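PDB 3EWM: putative sugar kinase PH1459 from Pyrococcus horikoshii, which binds ATP and probably phosphorylates a sugar, perhaps fructose, as a member of the PfkB carbohydrate kinase family. Local coordinates for residues 108-113 against 134-139. Numbering follows the deposited sequence.
Sequences AYFNMT and ILARNP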
loop_
_atom_site.group_PDB
_atom_site.type_symbol
_atom_site.label_atom_id
_atom_site.label_comp_id
_atom_site.label_asym_id
_atom_site.label_seq_id
_atom_site.Cartn_x
_atom_site.Cartn_y
_atom_site.Cartn_z
ATOM N N ALA A 108 -2.600 -4.272 -8.795
ATOM C CA ALA A 108 -3.236 -4.381 -10.091
ATOM C C ALA A 108 -2.245 -4.539 -11.233
ATOM O O ALA A 108 -2.505 -5.319 -12.161
ATOM C CB ALA A 108 -4.129 -3.187 -10.326
ATOM N N TYR A 109 -1.103 -3.838 -11.170
ATOM C CA TYR A 109 -0.187 -3.852 -12.325
ATOM C C TYR A 109 0.500 -5.198 -12.512
ATOM O O TYR A 109 1.007 -5.490 -13.605
ATOM C CB TYR A 109 0.831 -2.691 -12.300
ATOM C CG TYR A 109 1.840 -2.768 -11.195
ATOM C CD1 TYR A 109 2.907 -3.666 -11.252
ATOM C CD2 TYR A 109 1.744 -1.915 -10.093
ATOM C CE1 TYR A 109 3.855 -3.723 -10.246
ATOM C CE2 TYR A 109 2.669 -1.979 -9.070
ATOM C CZ TYR A 109 3.718 -2.891 -9.150
ATOM O OH TYR A 109 4.619 -2.961 -8.118
ATOM N N PHE A 110 0.481 -6.012 -11.457
ATOM C CA PHE A 110 1.011 -7.379 -11.489
ATOM C C PHE A 110 -0.041 -8.397 -11.934
ATOM O O PHE A 110 0.272 -9.574 -12.117
ATOM C CB PHE A 110 1.562 -7.783 -10.120
ATOM C CG PHE A 110 2.970 -7.325 -9.846
ATOM C CD1 PHE A 110 3.976 -7.494 -10.792
ATOM C CD2 PHE A 110 3.301 -6.769 -8.606
ATOM C CE1 PHE A 110 5.278 -7.109 -10.529
ATOM C CE2 PHE A 110 4.626 -6.394 -8.324
ATOM C CZ PHE A 110 5.608 -6.562 -9.285
ATOM N N ASN A 111 -1.262 -7.922 -12.175
ATOM C CA ASN A 111 -2.395 -8.764 -12.553
ATOM C C ASN A 111 -2.846 -8.614 -14.026
ATOM O O ASN A 111 -4.025 -8.792 -14.340
ATOM C CB ASN A 111 -3.574 -8.443 -11.622
ATOM C CG ASN A 111 -4.568 -9.580 -11.512
ATOM O OD1 ASN A 111 -4.202 -10.759 -11.592
ATOM N ND2 ASN A 111 -5.830 -9.233 -11.279
HETATM N N MSE A 112 -1.920 -8.287 -14.931
HETATM C CA MSE A 112 -2.271 -8.126 -16.339
HETATM C C MSE A 112 -2.389 -9.462 -17.036
HETATM O O MSE A 112 -1.541 -10.329 -16.885
HETATM C CB MSE A 112 -1.246 -7.254 -17.065
HETATM C CG MSE A 112 -1.430 -5.787 -16.761
HETATM SE SE MSE A 112 -0.297 -4.684 -17.887
HETATM C CE MSE A 112 1.183 -4.770 -16.719
ATOM N N THR A 113 -3.462 -9.630 -17.790
ATOM C CA THR A 113 -3.605 -10.811 -18.622
ATOM C C THR A 113 -3.624 -10.331 -20.059
ATOM O O THR A 113 -3.693 -9.122 -20.331
ATOM C CB THR A 113 -4.904 -11.593 -18.288
ATOM O OG1 THR A 113 -6.019 -10.720 -18.447
ATOM C CG2 THR A 113 -4.883 -12.108 -16.841
ATOM N N ILE A 134 8.002 -5.256 -13.636
ATOM C CA ILE A 134 6.735 -5.856 -14.018
ATOM C C ILE A 134 6.827 -7.387 -14.032
ATOM O O ILE A 134 5.848 -8.075 -13.757
ATOM C CB ILE A 134 6.216 -5.299 -15.364
ATOM C CG1 ILE A 134 4.777 -5.768 -15.583
ATOM C CG2 ILE A 134 7.091 -5.710 -16.534
ATOM C CD1 ILE A 134 3.851 -5.252 -14.577
ATOM N N LEU A 135 8.025 -7.903 -14.305
ATOM C CA LEU A 135 8.237 -9.322 -14.508
ATOM C C LEU A 135 8.302 -10.091 -13.197
ATOM O O LEU A 135 8.376 -11.323 -13.212
ATOM C CB LEU A 135 9.518 -9.559 -15.329
ATOM C CG LEU A 135 9.638 -8.809 -16.661
ATOM C CD1 LEU A 135 10.991 -9.027 -17.291
ATOM C CD2 LEU A 135 8.463 -9.170 -17.632
ATOM N N ALA A 136 8.260 -9.375 -12.073
ATOM C CA ALA A 136 8.481 -9.990 -10.781
ATOM C C ALA A 136 7.353 -10.925 -10.378
ATOM O O ALA A 136 7.570 -11.835 -9.587
ATOM C CB ALA A 136 8.748 -8.926 -9.691
ATOM N N ARG A 137 6.156 -10.716 -10.946
ATOM C CA ARG A 137 5.004 -11.514 -10.576
ATOM C C ARG A 137 4.180 -11.879 -11.788
ATOM O O ARG A 137 4.076 -11.110 -12.728
ATOM C CB ARG A 137 4.093 -10.760 -9.603
ATOM C CG ARG A 137 4.744 -10.328 -8.311
ATOM C CD ARG A 137 4.954 -11.518 -7.367
ATOM N NE ARG A 137 5.541 -11.054 -6.115
ATOM C CZ ARG A 137 6.836 -10.812 -5.929
ATOM N NH1 ARG A 137 7.718 -11.011 -6.905
ATOM N NH2 ARG A 137 7.258 -10.370 -4.754
ATOM N N ASN A 138 3.568 -13.053 -11.717
ATOM C CA ASN A 138 2.543 -13.426 -12.654
ATOM C C ASN A 138 1.203 -12.901 -12.147
ATOM O O ASN A 138 1.089 -12.591 -10.969
ATOM C CB ASN A 138 2.518 -14.943 -12.812
ATOM C CG ASN A 138 3.511 -15.444 -13.837
ATOM O OD1 ASN A 138 4.105 -16.512 -13.667
ATOM N ND2 ASN A 138 3.667 -14.713 -14.926
ATOM N N PRO A 139 0.192 -12.785 -13.028
ATOM C CA PRO A 139 0.208 -13.062 -14.468
ATOM C C PRO A 139 0.954 -12.039 -15.318
ATOM O O PRO A 139 1.182 -12.302 -16.493
ATOM C CB PRO A 139 -1.282 -13.037 -14.848
ATOM C CG PRO A 139 -1.871 -12.090 -13.855
ATOM C CD PRO A 139 -1.157 -12.390 -12.576
#
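The Phe110 ring is sandwiched between Arg137 CG on one face and, on the other, CE1 of the tilted Tyr109 ring. The Arg137 side is a CH-pi contact: CG of Arg137 is 3.6 Å from the centroid of the Phe110 ring and almost on its normal. Arg137 is bent at chi2 (-74°), which lifts CD and the guanidinium off the ring, nearly parallel to it but too far for more than a weak cation-pi attraction; NH1 bonds back to Ala136 O (2.8 Å). At the ring edge, CE1 of Phe110 comes within 3.4 Å of Ile134 O. CZ of Phe110 packs 4.0 Å from Ala136 CB. Replacing Phe110 by an alanine would probably leave a gap between Arg137 and Tyr109 and deprive the Arg137 methylenes of the surface they rest on. Deeper in, CD1 of Ile134 fits between the edge of the Tyr109 ring and the selenomethionine Met112, whose CE presses on it at a tight 3.5 Å. Pro139, following a cis peptide bond, sets its ring against the other loop, with CD 3.2 Å from Phe110 O and CG 3.5 Å from Asn111 OD1. Farther out, Arg137 NE forms a salt bridge with Asp105, Asn111 ND2 reaches Asp82, and Ser140 and Thr143 of helix 140-151 bond the carbonyls of Tyr109 and Met112, respectively. The contact thus ties the loop between strand 100-103 and helix 119-124 to the link from strand 127-131, in the large, mostly parallel sheet of the ribokinase-like alpha/beta fold, to helix 140-151, with Leu103 beside both aromatic side chains and strand 49-57 against Tyr109 and Met112.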